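Side-chain contacts in exopolygalacturonase (Yersinia enterocolitica, PDB 2UVF), which probably hydrolyses the polygalacturonate of pectin from its chain ends, as a periplasmic family 28 glycoside hydrolase that binds digalacturonic acid: residues A[69-72]-A[77-80]; A[132-135]-A[139-142]; A[160-165]-A[177-182]; A[169-174]-A[223-228]; A[283-288]-A[430-435]. All coordinates share one frame; numbering follows the deposited sequence.

Contact 1 of 5, residues A[69-72]-A[77-80]; sequences YQIF and LLGK
The ring of F72 is met obliquely by L77: CD1 of F72 lies 3.5 Å from CA of L77, and its CE1 is 3.7 Å from the methyl CD1 of L77. The F72 side chain also touches T129 and K131 of strand 125-134. The other flat group on this face, the amide of Q70, brings OE1 to 3.8 Å from L77 CD1, so that one leucine methyl meets both phenylalanine and glutamine. The extended chain of Q70 runs alongside that of K80, pointing the same way, and Q70 NE2 is hydrogen-bonded to Q133 of strand 125-134. L77 reaches both partners because its CG stands anti to the backbone N (chi1 179°).

The backbones form the hairpin of strands 66-73 and 76-80 in the fibronectin type III domain, broken by a classic bulge that sets two residues, L78 and G79, opposite the single I71. I71 N donates to G79 O at 3.0 Å, and L78 N donates to I71 O at 2.7 Å. G79 takes a positive phi of 147°, where a CB would run into the preceding carbonyl oxygen. Behind the strand, on the face away from Q70 and F72, I71 CG2 meets L78 CD1 at 3.8 Å, the two side chains crossing at about a right angle; I71 also packs on L55 and W57 of strand 53-58.

Contact 2 of 5, residues A[132-135]-A[139-142]; sequences AQYA and LSVA
Y134 and S140 carry one half of this contact, Q133 and L139 the other, and the two pairs lie on different sides of the backbone. The tyrosine ring reaches back along its own strand toward the returning chain, where it slants against the peptide between L139 and S140: CE2 of Y134 is 3.6 Å from S140 N. Its hydroxyl end touches carbon, with Y134 OH 3.4 Å from S140 CB. Q133 and L139 have their side chains at a slant to each other, and Q133 CG meets the methyl L139 CD2 at 3.7 Å. The glutamine holds CG opposite its backbone N (chi1 -166°); its amide goes on to strand 66-73 and leaves CG to meet the leucine.

Between the two pairs runs the backbone. S140 N donates to A132 O at 2.9 Å, in the carbonyl plane, and the CA of L139 makes a CA-H...O contact of 3.2 Å with that same A132 O. Q133 and L139 form a single beta bridge, so the segment 139-142 follows the end of strand 125-134 only briefly in the fibronectin type III domain before running on to strand 146-149.

S140 OG is turned to sit between its own backbone N and carbonyl carbon (chi1 81°). There S140 OG accepts weakly from A132 N of the strand at 3.3 Å and donates to V141 O within its own loop at 3.1 Å. This buried hydroxyl is thus used both ways, but the firm tie between strand and loop is the bond from S140 N to A132 O.

Contact 3 of 5, residues A[160-165]-A[177-182]; sequences RDFGAI and QQAIDS
A helix backbone carbon sits squarely over the phenyl ring of F162: A179 CA lies 3.8 Å from the ring centroid and only 7° off the ring normal, a CH-pi contact made by the main chain of the helix. The methyl CB of A179 stays over the same face, 3.7 Å from F162 CD2. One residue earlier in the helix, Q178 touches the ring obliquely through its aliphatic root, with Q178 CB 3.6 Å from F162 CD1, while the chain beyond bends at chi2 and carries the amide off at 52° to the ring plane. The far rim of the ring comes up against S182, where the helix ends, but the model places S182 OG too close to F162 CZ, so the detail of that approach is doubtful. F162 gets there with CG anti to its carbonyl carbon (chi1 -64°), its side chain setting out toward the helix. G163 follows with a positive phi, and G163 N donates to R160 O at 3.2 Å.

Both F162 and A179 also touch V157 of strand 156-158, and A179 touches V159. The phenylalanine therefore packs where strand 156-158, the loop that follows it and helix 173-181 come together; in this superfamily such a helix commonly caps the N-terminal end of the parallel beta-helix.

Contact 4 of 5, residues A[169-174]-A[223-228]; sequences KTLNTK and PDDYPA
L171 and D225 point at each other from opposite directions, and their first torsions explain how they meet. In L171 the branch carbon CG stands opposite the backbone N (chi1 173°), which pushes both methyls out from the loop; in D225 CG is anti to the carbonyl carbon (chi1 -85°), which turns the carboxylate toward them. CD2 of L171 does most of the touching, 3.2 Å from D225 OD1 and 3.5 Å from D225 OD2. It thus meets both oxygens, and the carboxylate carbon CG of D225 is close behind them at 3.6 Å from L171 CD2. The second methyl, CD1 of L171, is farther away at 3.9 Å from D225 OD2. This is a carbon-to-oxygen contact without a hydrogen bond, an apolar branch resting on a charged group at the protein surface.

T173, the first residue of helix 173-181, adds a looser touch, its OG1 3.7 Å from D225 OD1, the two side chains crossing at a slant. The threonine hydroxyl has its bond elsewhere, with G199 N of strand 194-202, while D225 OD2 has a weak bond with S220 OG.

Just ahead of the helix N172 holds its amide on K197 O and I165 N, and D225 makes a backbone bond with A200. Segment 169-174, at the start of the helix, and the loop leading to strand 228-230 are therefore both tied to strand 194-202, with P223 resting on helix 307-317.

Contact 5 of 5, residues A[283-288]-A[430-435]; sequences TDELGR and YFRMGH. With SO4 (sulfate ion), chain G.
E285 is gripped through both carboxylate oxygens. R432 NE donates to E285 OE1 at 2.8 Å in an almost straight salt-bridge bond (177°), using the oxygen's syn lone pair; carboxylate and guanidinium lie nearly coplanar, 16° apart. Y430 OH donates to E285 OE2 at 2.6 Å, coming in on the anti side and 26° out of the carboxylate plane. A water links E285 OE1 (2.9 Å) to R432 NH1 (2.8 Å), while R432 NH2 forms a salt bridge with D399.

The glutamate belongs to a type I turn from D284 to G287. D284 OD1 accepts from L286 N at 2.9 Å, an Asx turn, and from R288 N at 3.0 Å on the opposite face of its carboxylate plane; D284 OD2 is hydrogen-bonded to Y94 OH. R288 NH1 donates to O2 of a sulfate, probably from the crystallisation liquor, at 3.3 Å; Y94 OH also bonds this ion. Around this polar cluster, E285, L286 and R288 touch Y94 of helix 92-100, in the fibronectin type III region, and the Y430 ring meets that of Y94.

With R432 shared between two acids and a tyrosine donating to the glutamate, E285 is probably held as a carboxylate, and the cluster ties the turn to strand 430-431 of the beta-helix.

Contacts 1 and 2 both reach the same antiparallel sheet of the fibronectin type III domain, through neighbouring strands 66-73 and 125-134, and touch through the Q70 and Q133 side chains and the packing beside them. Contacts 3 and 4 share helix 173-181 near the N-terminal end of the beta-helix, yet one rests on an aromatic ring under a helix and the other is a touch of methyl on carboxylate. Contacts 1, 2 and 3 are partly buried, and contact 4 lies on the surface. Contact 5 is the buried one, about 30 Å centre to centre from contact 1, and relies on charge pairing; through Y94 it also meets the fibronectin type III region.

Contact 1 of 5, residues A[69-72]-A[77-80]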
# COMPACT_ATOMS: atom_id res chain seq x y z
N TYR A 69 10.71 -21.49 5.24
CA TYR A 69 10.59 -21.47 6.71
C TYR A 69 9.54 -22.50 7.13
O TYR A 69 8.59 -22.74 6.38
CB TYR A 69 10.15 -20.09 7.20
CG TYR A 69 11.24 -19.05 7.17
CD1 TYR A 69 12.06 -18.83 8.28
CD2 TYR A 69 11.44 -18.26 6.04
CE1 TYR A 69 13.07 -17.87 8.26
CE2 TYR A 69 12.45 -17.30 6.00
CZ TYR A 69 13.26 -17.11 7.11
OH TYR A 69 14.24 -16.14 7.05
N GLN A 70 9.73 -23.11 8.30
CA GLN A 70 8.83 -24.15 8.80
C GLN A 70 8.24 -23.74 10.14
O GLN A 70 8.94 -23.20 10.98
CB GLN A 70 9.57 -25.48 8.99
CG GLN A 70 10.16 -26.09 7.74
CD GLN A 70 10.61 -27.54 7.96
OE1 GLN A 70 10.64 -28.03 9.10
NE2 GLN A 70 10.98 -28.22 6.88
N ILE A 71 6.96 -24.05 10.34
CA ILE A 71 6.20 -23.53 11.47
C ILE A 71 5.67 -24.65 12.38
O ILE A 71 5.03 -25.58 11.91
CB ILE A 71 5.05 -22.56 11.00
CG1 ILE A 71 5.65 -21.23 10.50
CG2 ILE A 71 4.07 -22.27 12.12
CD1 ILE A 71 6.11 -21.24 9.05
N PHE A 72 5.95 -24.54 13.67
CA PHE A 72 5.60 -25.56 14.66
C PHE A 72 4.77 -24.97 15.79
O PHE A 72 5.13 -23.93 16.35
CB PHE A 72 6.86 -26.18 15.28
CG PHE A 72 7.94 -26.53 14.29
CD1 PHE A 72 8.05 -27.82 13.77
CD2 PHE A 72 8.89 -25.58 13.91
CE1 PHE A 72 9.05 -28.15 12.87
CE2 PHE A 72 9.89 -25.91 13.01
CZ PHE A 72 9.97 -27.21 12.49
N LEU A 77 5.18 -30.00 13.73
CA LEU A 77 5.18 -29.31 12.44
C LEU A 77 3.76 -29.01 11.93
O LEU A 77 2.91 -29.91 11.84
CB LEU A 77 5.98 -30.10 11.39
CG LEU A 77 6.09 -29.58 9.95
CD1 LEU A 77 6.97 -28.33 9.85
CD2 LEU A 77 6.62 -30.68 9.05
N LEU A 78 3.51 -27.73 11.61
CA LEU A 78 2.25 -27.30 10.99
C LEU A 78 2.35 -27.24 9.47
O LEU A 78 1.35 -27.41 8.75
CB LEU A 78 1.79 -25.95 11.57
CG LEU A 78 1.44 -25.94 13.07
CD1 LEU A 78 1.41 -24.53 13.62
CD2 LEU A 78 0.11 -26.65 13.33
N GLY A 79 3.56 -26.99 8.98
CA GLY A 79 3.81 -26.91 7.54
C GLY A 79 4.90 -25.93 7.13
O GLY A 79 5.61 -25.39 7.97
N LYS A 80 5.00 -25.69 5.82
CA LYS A 80 6.01 -24.76 5.27
C LYS A 80 5.37 -23.44 4.85
O LYS A 80 4.23 -23.42 4.37
CB LYS A 80 6.75 -25.40 4.09
CG LYS A 80 7.31 -26.78 4.39
CD LYS A 80 8.61 -27.04 3.67
CE LYS A 80 8.40 -27.86 2.42
NZ LYS A 80 9.53 -28.83 2.15

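Contact 2 of 5, residues A[132-135]-A[139-142]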
# COMPACT_ATOMS: atom_id res chain seq x y z
N ALA A 132 14.08 -21.37 9.87
CA ALA A 132 14.59 -21.27 8.50
C ALA A 132 14.94 -22.64 7.94
O ALA A 132 15.56 -23.46 8.62
CB ALA A 132 15.80 -20.36 8.43
N GLN A 133 14.53 -22.88 6.70
CA GLN A 133 14.88 -24.09 5.99
C GLN A 133 15.91 -23.72 4.93
O GLN A 133 15.74 -22.73 4.20
CB GLN A 133 13.65 -24.73 5.35
CG GLN A 133 13.85 -26.17 4.86
CD GLN A 133 12.76 -26.62 3.92
OE1 GLN A 133 11.76 -27.21 4.34
NE2 GLN A 133 12.93 -26.34 2.63
N TYR A 134 16.99 -24.49 4.86
CA TYR A 134 18.09 -24.16 3.98
C TYR A 134 18.05 -24.99 2.70
O TYR A 134 17.35 -26.00 2.62
CB TYR A 134 19.44 -24.32 4.70
CG TYR A 134 19.61 -23.39 5.89
CD1 TYR A 134 19.85 -22.02 5.71
CD2 TYR A 134 19.55 -23.87 7.19
CE1 TYR A 134 20.01 -21.18 6.79
CE2 TYR A 134 19.70 -23.03 8.28
CZ TYR A 134 19.94 -21.68 8.07
OH TYR A 134 20.10 -20.86 9.16
N ALA A 135 18.80 -24.53 1.71
CA ALA A 135 18.89 -25.18 0.41
C ALA A 135 19.22 -26.68 0.53
O ALA A 135 18.64 -27.51 -0.18
CB ALA A 135 19.92 -24.46 -0.46
N LEU A 139 17.61 -27.37 8.88
CA LEU A 139 16.87 -26.28 9.52
C LEU A 139 17.76 -25.47 10.45
O LEU A 139 18.81 -25.94 10.88
CB LEU A 139 15.68 -26.83 10.30
CG LEU A 139 14.70 -27.70 9.52
CD1 LEU A 139 13.71 -28.35 10.49
CD2 LEU A 139 13.98 -26.89 8.46
N SER A 140 17.34 -24.24 10.77
CA SER A 140 18.02 -23.46 11.80
C SER A 140 17.40 -23.75 13.17
O SER A 140 16.30 -24.29 13.25
CB SER A 140 17.93 -21.96 11.51
OG SER A 140 16.68 -21.43 11.92
N VAL A 141 18.10 -23.37 14.23
CA VAL A 141 17.52 -23.42 15.57
C VAL A 141 16.19 -22.64 15.59
O VAL A 141 16.04 -21.62 14.90
CB VAL A 141 18.52 -22.95 16.69
CG1 VAL A 141 19.77 -23.81 16.67
CG2 VAL A 141 18.89 -21.48 16.55
N ALA A 142 15.22 -23.15 16.36
CA ALA A 142 13.91 -22.54 16.47
C ALA A 142 13.99 -21.09 16.97
O ALA A 142 14.93 -20.73 17.70
CB ALA A 142 13.01 -23.36 17.38

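Contact 3 of 5, residues A[160-165]-A[177-182]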
# COMPACT_ATOMS: atom_id res chain seq x y z
N ARG A 160 -28.95 -8.36 6.45
CA ARG A 160 -30.23 -8.76 5.86
C ARG A 160 -31.36 -8.73 6.90
O ARG A 160 -32.51 -8.50 6.56
CB ARG A 160 -30.15 -10.13 5.19
CG ARG A 160 -29.42 -10.10 3.86
CD ARG A 160 -29.59 -11.40 3.09
NE ARG A 160 -30.87 -11.46 2.38
CZ ARG A 160 -31.07 -11.01 1.14
NH1 ARG A 160 -30.08 -10.46 0.44
NH2 ARG A 160 -32.28 -11.12 0.59
N ASP A 161 -30.99 -8.93 8.17
CA ASP A 161 -31.92 -8.84 9.29
C ASP A 161 -32.36 -7.40 9.58
O ASP A 161 -33.28 -7.17 10.39
CB ASP A 161 -31.30 -9.48 10.55
CG ASP A 161 -31.01 -10.96 10.36
OD1 ASP A 161 -31.54 -11.57 9.41
OD2 ASP A 161 -30.25 -11.53 11.17
N PHE A 162 -31.73 -6.43 8.91
CA PHE A 162 -32.09 -5.02 9.03
C PHE A 162 -32.63 -4.46 7.72
O PHE A 162 -32.72 -3.24 7.56
CB PHE A 162 -30.91 -4.19 9.52
CG PHE A 162 -30.46 -4.54 10.90
CD1 PHE A 162 -30.80 -3.73 11.99
CD2 PHE A 162 -29.70 -5.69 11.13
CE1 PHE A 162 -30.38 -4.07 13.27
CE2 PHE A 162 -29.28 -6.03 12.41
CZ PHE A 162 -29.63 -5.22 13.48
N GLY A 163 -33.00 -5.35 6.80
CA GLY A 163 -33.68 -4.97 5.58
C GLY A 163 -32.82 -4.73 4.34
O GLY A 163 -33.30 -4.16 3.36
N ALA A 164 -31.57 -5.18 4.39
CA ALA A 164 -30.70 -5.09 3.22
C ALA A 164 -31.00 -6.22 2.25
O ALA A 164 -31.13 -7.38 2.65
CB ALA A 164 -29.23 -5.10 3.62
N ILE A 165 -31.11 -5.87 0.98
CA ILE A 165 -31.53 -6.81 -0.04
C ILE A 165 -30.75 -6.61 -1.35
O ILE A 165 -30.50 -5.48 -1.77
CB ILE A 165 -33.08 -6.76 -0.25
CG1 ILE A 165 -33.53 -7.70 -1.37
CG2 ILE A 165 -33.55 -5.31 -0.42
CD1 ILE A 165 -34.88 -7.38 -1.96
N GLN A 177 -26.19 0.55 8.00
CA GLN A 177 -25.91 1.43 9.13
C GLN A 177 -26.63 0.97 10.39
O GLN A 177 -26.04 0.96 11.47
CB GLN A 177 -26.31 2.87 8.82
CG GLN A 177 -25.65 3.88 9.71
CD GLN A 177 -24.19 4.02 9.40
OE1 GLN A 177 -23.33 3.60 10.18
NE2 GLN A 177 -23.89 4.61 8.23
N GLN A 178 -27.90 0.58 10.24
CA GLN A 178 -28.71 0.01 11.32
C GLN A 178 -27.97 -1.17 11.95
O GLN A 178 -27.85 -1.26 13.18
CB GLN A 178 -30.07 -0.43 10.77
CG GLN A 178 -31.28 0.11 11.49
CD GLN A 178 -32.30 0.72 10.52
OE1 GLN A 178 -32.34 1.94 10.35
NE2 GLN A 178 -33.09 -0.14 9.87
N ALA A 179 -27.45 -2.06 11.09
CA ALA A 179 -26.70 -3.25 11.52
C ALA A 179 -25.42 -2.92 12.28
O ALA A 179 -25.13 -3.54 13.31
CB ALA A 179 -26.42 -4.19 10.34
N ILE A 180 -24.64 -1.95 11.78
CA ILE A 180 -23.43 -1.49 12.49
C ILE A 180 -23.80 -0.79 13.80
O ILE A 180 -23.10 -0.96 14.80
CB ILE A 180 -22.56 -0.53 11.62
CG1 ILE A 180 -22.06 -1.23 10.34
CG2 ILE A 180 -21.36 -0.02 12.42
CD1 ILE A 180 -21.69 -0.28 9.21
N ASP A 181 -24.88 -0.01 13.79
CA ASP A 181 -25.35 0.69 14.99
C ASP A 181 -25.72 -0.30 16.09
O ASP A 181 -25.29 -0.15 17.24
CB ASP A 181 -26.53 1.62 14.67
CG ASP A 181 -26.11 2.90 13.96
OD1 ASP A 181 -24.96 3.35 14.15
OD2 ASP A 181 -26.95 3.46 13.22
N SER A 182 -26.48 -1.33 15.73
CA SER A 182 -26.93 -2.37 16.67
C SER A 182 -25.82 -3.36 16.99
O SER A 182 -26.06 -4.58 17.04
CB SER A 182 -28.14 -3.11 16.10
OG SER A 182 -27.73 -4.21 15.29

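Contact 4 of 5, residues A[169-174]-A[223-228]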
# COMPACT_ATOMS: atom_id res chain seq x y z
N LYS A 169 -33.39 -1.28 -7.31
CA LYS A 169 -32.75 -0.25 -6.49
C LYS A 169 -33.24 -0.12 -5.05
O LYS A 169 -33.97 0.82 -4.72
CB LYS A 169 -32.83 1.12 -7.19
CG LYS A 169 -34.21 1.47 -7.80
CD LYS A 169 -34.10 2.54 -8.89
CE LYS A 169 -33.18 2.12 -10.04
NZ LYS A 169 -33.53 0.79 -10.61
N THR A 170 -32.85 -1.05 -4.20
CA THR A 170 -32.88 -0.79 -2.77
C THR A 170 -31.51 -0.21 -2.43
O THR A 170 -30.48 -0.87 -2.60
CB THR A 170 -33.19 -2.04 -1.93
OG1 THR A 170 -34.46 -2.57 -2.31
CG2 THR A 170 -33.22 -1.70 -0.43
N LEU A 171 -31.50 1.05 -2.00
CA LEU A 171 -30.32 1.65 -1.38
C LEU A 171 -30.27 1.17 0.07
O LEU A 171 -31.22 1.35 0.84
CB LEU A 171 -30.38 3.18 -1.47
CG LEU A 171 -29.32 3.99 -0.73
CD1 LEU A 171 -27.97 3.95 -1.46
CD2 LEU A 171 -29.80 5.42 -0.53
N ASN A 172 -29.16 0.53 0.44
CA ASN A 172 -29.06 -0.18 1.71
C ASN A 172 -28.32 0.56 2.81
O ASN A 172 -28.07 -0.02 3.87
CB ASN A 172 -28.42 -1.55 1.49
CG ASN A 172 -29.29 -2.48 0.66
OD1 ASN A 172 -30.29 -3.01 1.14
ND2 ASN A 172 -28.90 -2.69 -0.60
N THR A 173 -27.98 1.84 2.59
CA THR A 173 -27.22 2.64 3.56
C THR A 173 -27.80 2.50 4.96
O THR A 173 -27.06 2.30 5.92
CB THR A 173 -27.21 4.16 3.23
OG1 THR A 173 -27.01 4.37 1.83
CG2 THR A 173 -26.12 4.87 4.01
N LYS A 174 -29.13 2.61 5.04
CA LYS A 174 -29.89 2.58 6.30
C LYS A 174 -29.90 1.21 6.96
O LYS A 174 -29.66 1.10 8.17
CB LYS A 174 -31.32 3.09 6.07
CG LYS A 174 -31.83 3.95 7.22
CD LYS A 174 -32.77 5.05 6.73
CE LYS A 174 -32.55 6.35 7.50
NZ LYS A 174 -31.29 7.05 7.06
N PRO A 223 -24.34 11.68 -5.40
CA PRO A 223 -23.50 12.50 -4.53
C PRO A 223 -24.11 12.82 -3.15
O PRO A 223 -23.39 13.26 -2.25
CB PRO A 223 -23.30 13.80 -5.33
CG PRO A 223 -23.59 13.45 -6.72
CD PRO A 223 -24.56 12.31 -6.72
N ASP A 224 -25.42 12.56 -2.98
CA ASP A 224 -26.18 12.88 -1.75
C ASP A 224 -26.00 11.87 -0.65
O ASP A 224 -26.24 12.17 0.53
CB ASP A 224 -27.67 12.97 -2.05
CG ASP A 224 -28.06 14.25 -2.73
OD1 ASP A 224 -27.24 15.19 -2.82
OD2 ASP A 224 -29.23 14.32 -3.18
N ASP A 225 -25.59 10.66 -1.04
CA ASP A 225 -25.39 9.56 -0.11
C ASP A 225 -24.00 9.57 0.51
O ASP A 225 -23.65 8.66 1.26
CB ASP A 225 -25.66 8.24 -0.81
CG ASP A 225 -27.13 7.88 -0.81
OD1 ASP A 225 -27.68 7.66 0.31
OD2 ASP A 225 -27.72 7.80 -1.92
N TYR A 226 -23.23 10.60 0.20
CA TYR A 226 -21.89 10.82 0.74
C TYR A 226 -21.85 12.25 1.29
O TYR A 226 -21.51 13.19 0.56
CB TYR A 226 -20.79 10.62 -0.34
CG TYR A 226 -20.88 9.31 -1.12
CD1 TYR A 226 -20.18 8.17 -0.70
CD2 TYR A 226 -21.66 9.21 -2.28
CE1 TYR A 226 -20.25 6.97 -1.42
CE2 TYR A 226 -21.75 8.01 -3.00
CZ TYR A 226 -21.03 6.90 -2.56
OH TYR A 226 -21.10 5.71 -3.27
N PRO A 227 -22.22 12.42 2.58
CA PRO A 227 -22.29 13.77 3.13
C PRO A 227 -20.90 14.21 3.57
O PRO A 227 -19.95 13.43 3.43
CB PRO A 227 -23.25 13.61 4.32
CG PRO A 227 -23.20 12.15 4.72
CD PRO A 227 -22.51 11.39 3.60
N ALA A 228 -20.75 15.44 4.07
CA ALA A 228 -19.42 15.97 4.38
C ALA A 228 -18.63 14.97 5.21
O ALA A 228 -19.17 14.35 6.13
CB ALA A 228 -19.52 17.32 5.09

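Contact 5 of 5, residues A[283-288]-A[430-435]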
# COMPACT_ATOMS: atom_id res chain seq x y z
N THR A 283 -7.26 -10.31 -19.97
CA THR A 283 -6.84 -11.58 -19.38
C THR A 283 -5.41 -11.37 -18.87
O THR A 283 -4.56 -10.94 -19.64
CB THR A 283 -6.90 -12.74 -20.42
OG1 THR A 283 -8.26 -12.95 -20.82
CG2 THR A 283 -6.31 -14.07 -19.87
N ASP A 284 -5.15 -11.64 -17.59
CA ASP A 284 -3.80 -11.42 -17.02
C ASP A 284 -2.79 -12.55 -17.27
O ASP A 284 -3.08 -13.47 -18.03
CB ASP A 284 -3.83 -10.93 -15.54
CG ASP A 284 -4.07 -12.05 -14.52
OD1 ASP A 284 -3.84 -13.25 -14.81
OD2 ASP A 284 -4.47 -11.70 -13.38
N GLU A 285 -1.61 -12.44 -16.67
CA GLU A 285 -0.46 -13.34 -16.92
C GLU A 285 -0.65 -14.76 -16.33
O GLU A 285 0.03 -15.71 -16.72
CB GLU A 285 0.87 -12.69 -16.45
CG GLU A 285 0.94 -12.30 -14.95
CD GLU A 285 0.37 -10.92 -14.63
OE1 GLU A 285 -0.32 -10.32 -15.50
OE2 GLU A 285 0.63 -10.42 -13.51
N LEU A 286 -1.55 -14.87 -15.36
CA LEU A 286 -2.06 -16.16 -14.89
C LEU A 286 -3.27 -16.66 -15.70
O LEU A 286 -3.78 -17.76 -15.46
CB LEU A 286 -2.45 -16.06 -13.42
CG LEU A 286 -1.56 -16.77 -12.40
CD1 LEU A 286 -0.15 -16.66 -12.74
CD2 LEU A 286 -1.83 -16.27 -11.02
N GLY A 287 -3.73 -15.83 -16.64
CA GLY A 287 -4.92 -16.11 -17.43
C GLY A 287 -6.20 -15.79 -16.68
O GLY A 287 -7.25 -16.29 -17.03
N ARG A 288 -6.10 -14.99 -15.63
CA ARG A 288 -7.27 -14.57 -14.85
C ARG A 288 -7.79 -13.28 -15.45
O ARG A 288 -7.06 -12.59 -16.16
CB ARG A 288 -6.90 -14.40 -13.38
CG ARG A 288 -6.38 -15.69 -12.73
CD ARG A 288 -6.39 -15.54 -11.25
NE ARG A 288 -5.73 -16.66 -10.61
CZ ARG A 288 -5.39 -16.69 -9.33
NH1 ARG A 288 -5.66 -15.64 -8.56
NH2 ARG A 288 -4.80 -17.76 -8.81
N TYR A 430 2.59 -8.81 -4.37
CA TYR A 430 2.77 -8.77 -5.82
C TYR A 430 2.25 -7.45 -6.40
O TYR A 430 1.06 -7.17 -6.34
CB TYR A 430 2.05 -9.95 -6.45
CG TYR A 430 2.28 -10.13 -7.93
CD1 TYR A 430 3.38 -10.82 -8.40
CD2 TYR A 430 1.36 -9.64 -8.86
CE1 TYR A 430 3.56 -11.01 -9.78
CE2 TYR A 430 1.54 -9.80 -10.20
CZ TYR A 430 2.63 -10.49 -10.67
OH TYR A 430 2.78 -10.68 -12.04
N PHE A 431 3.14 -6.64 -6.95
CA PHE A 431 2.73 -5.37 -7.57
C PHE A 431 2.63 -5.61 -9.07
O PHE A 431 3.59 -6.07 -9.67
CB PHE A 431 3.74 -4.25 -7.27
CG PHE A 431 3.96 -4.02 -5.80
CD1 PHE A 431 3.24 -3.05 -5.12
CD2 PHE A 431 4.91 -4.77 -5.10
CE1 PHE A 431 3.43 -2.84 -3.75
CE2 PHE A 431 5.12 -4.57 -3.74
CZ PHE A 431 4.39 -3.60 -3.05
N ARG A 432 1.45 -5.37 -9.64
CA ARG A 432 1.31 -5.38 -11.08
C ARG A 432 1.38 -3.92 -11.54
O ARG A 432 2.35 -3.25 -11.26
CB ARG A 432 0.04 -6.11 -11.54
CG ARG A 432 0.10 -6.63 -12.97
CD ARG A 432 -1.12 -7.49 -13.31
NE ARG A 432 -1.21 -7.78 -14.73
CZ ARG A 432 -1.66 -6.94 -15.65
NH1 ARG A 432 -1.69 -7.31 -16.93
NH2 ARG A 432 -2.06 -5.71 -15.31
N MET A 433 0.37 -3.42 -12.23
CA MET A 433 0.41 -2.02 -12.68
C MET A 433 0.15 -1.04 -11.55
O MET A 433 -0.47 -1.37 -10.54
CB MET A 433 -0.50 -1.77 -13.91
CG MET A 433 -0.08 -2.65 -15.06
SD MET A 433 -0.73 -2.35 -16.66
CE MET A 433 -0.28 -0.64 -16.93
N GLY A 434 0.69 0.17 -11.72
CA GLY A 434 0.54 1.24 -10.74
C GLY A 434 1.69 2.20 -10.92
O GLY A 434 2.64 1.89 -11.62
N HIS A 435 1.61 3.37 -10.29
CA HIS A 435 2.54 4.45 -10.55
C HIS A 435 3.83 4.29 -9.77
O HIS A 435 4.79 5.03 -9.98
CB HIS A 435 1.89 5.81 -10.21
CG HIS A 435 0.83 6.24 -11.16
ND1 HIS A 435 0.14 5.36 -11.97
CD2 HIS A 435 0.31 7.47 -11.41
CE1 HIS A 435 -0.76 6.03 -12.68
NE2 HIS A 435 -0.68 7.31 -12.35
S SO4 G . -6.21 -11.63 -8.70
O1 SO4 G . -6.58 -12.22 -7.41
O2 SO4 G . -6.29 -12.67 -9.73
O3 SO4 G . -7.09 -10.52 -9.09
O4 SO4 G . -4.86 -11.11 -8.60
O HOH W 1 -0.53 -9.44 -18.23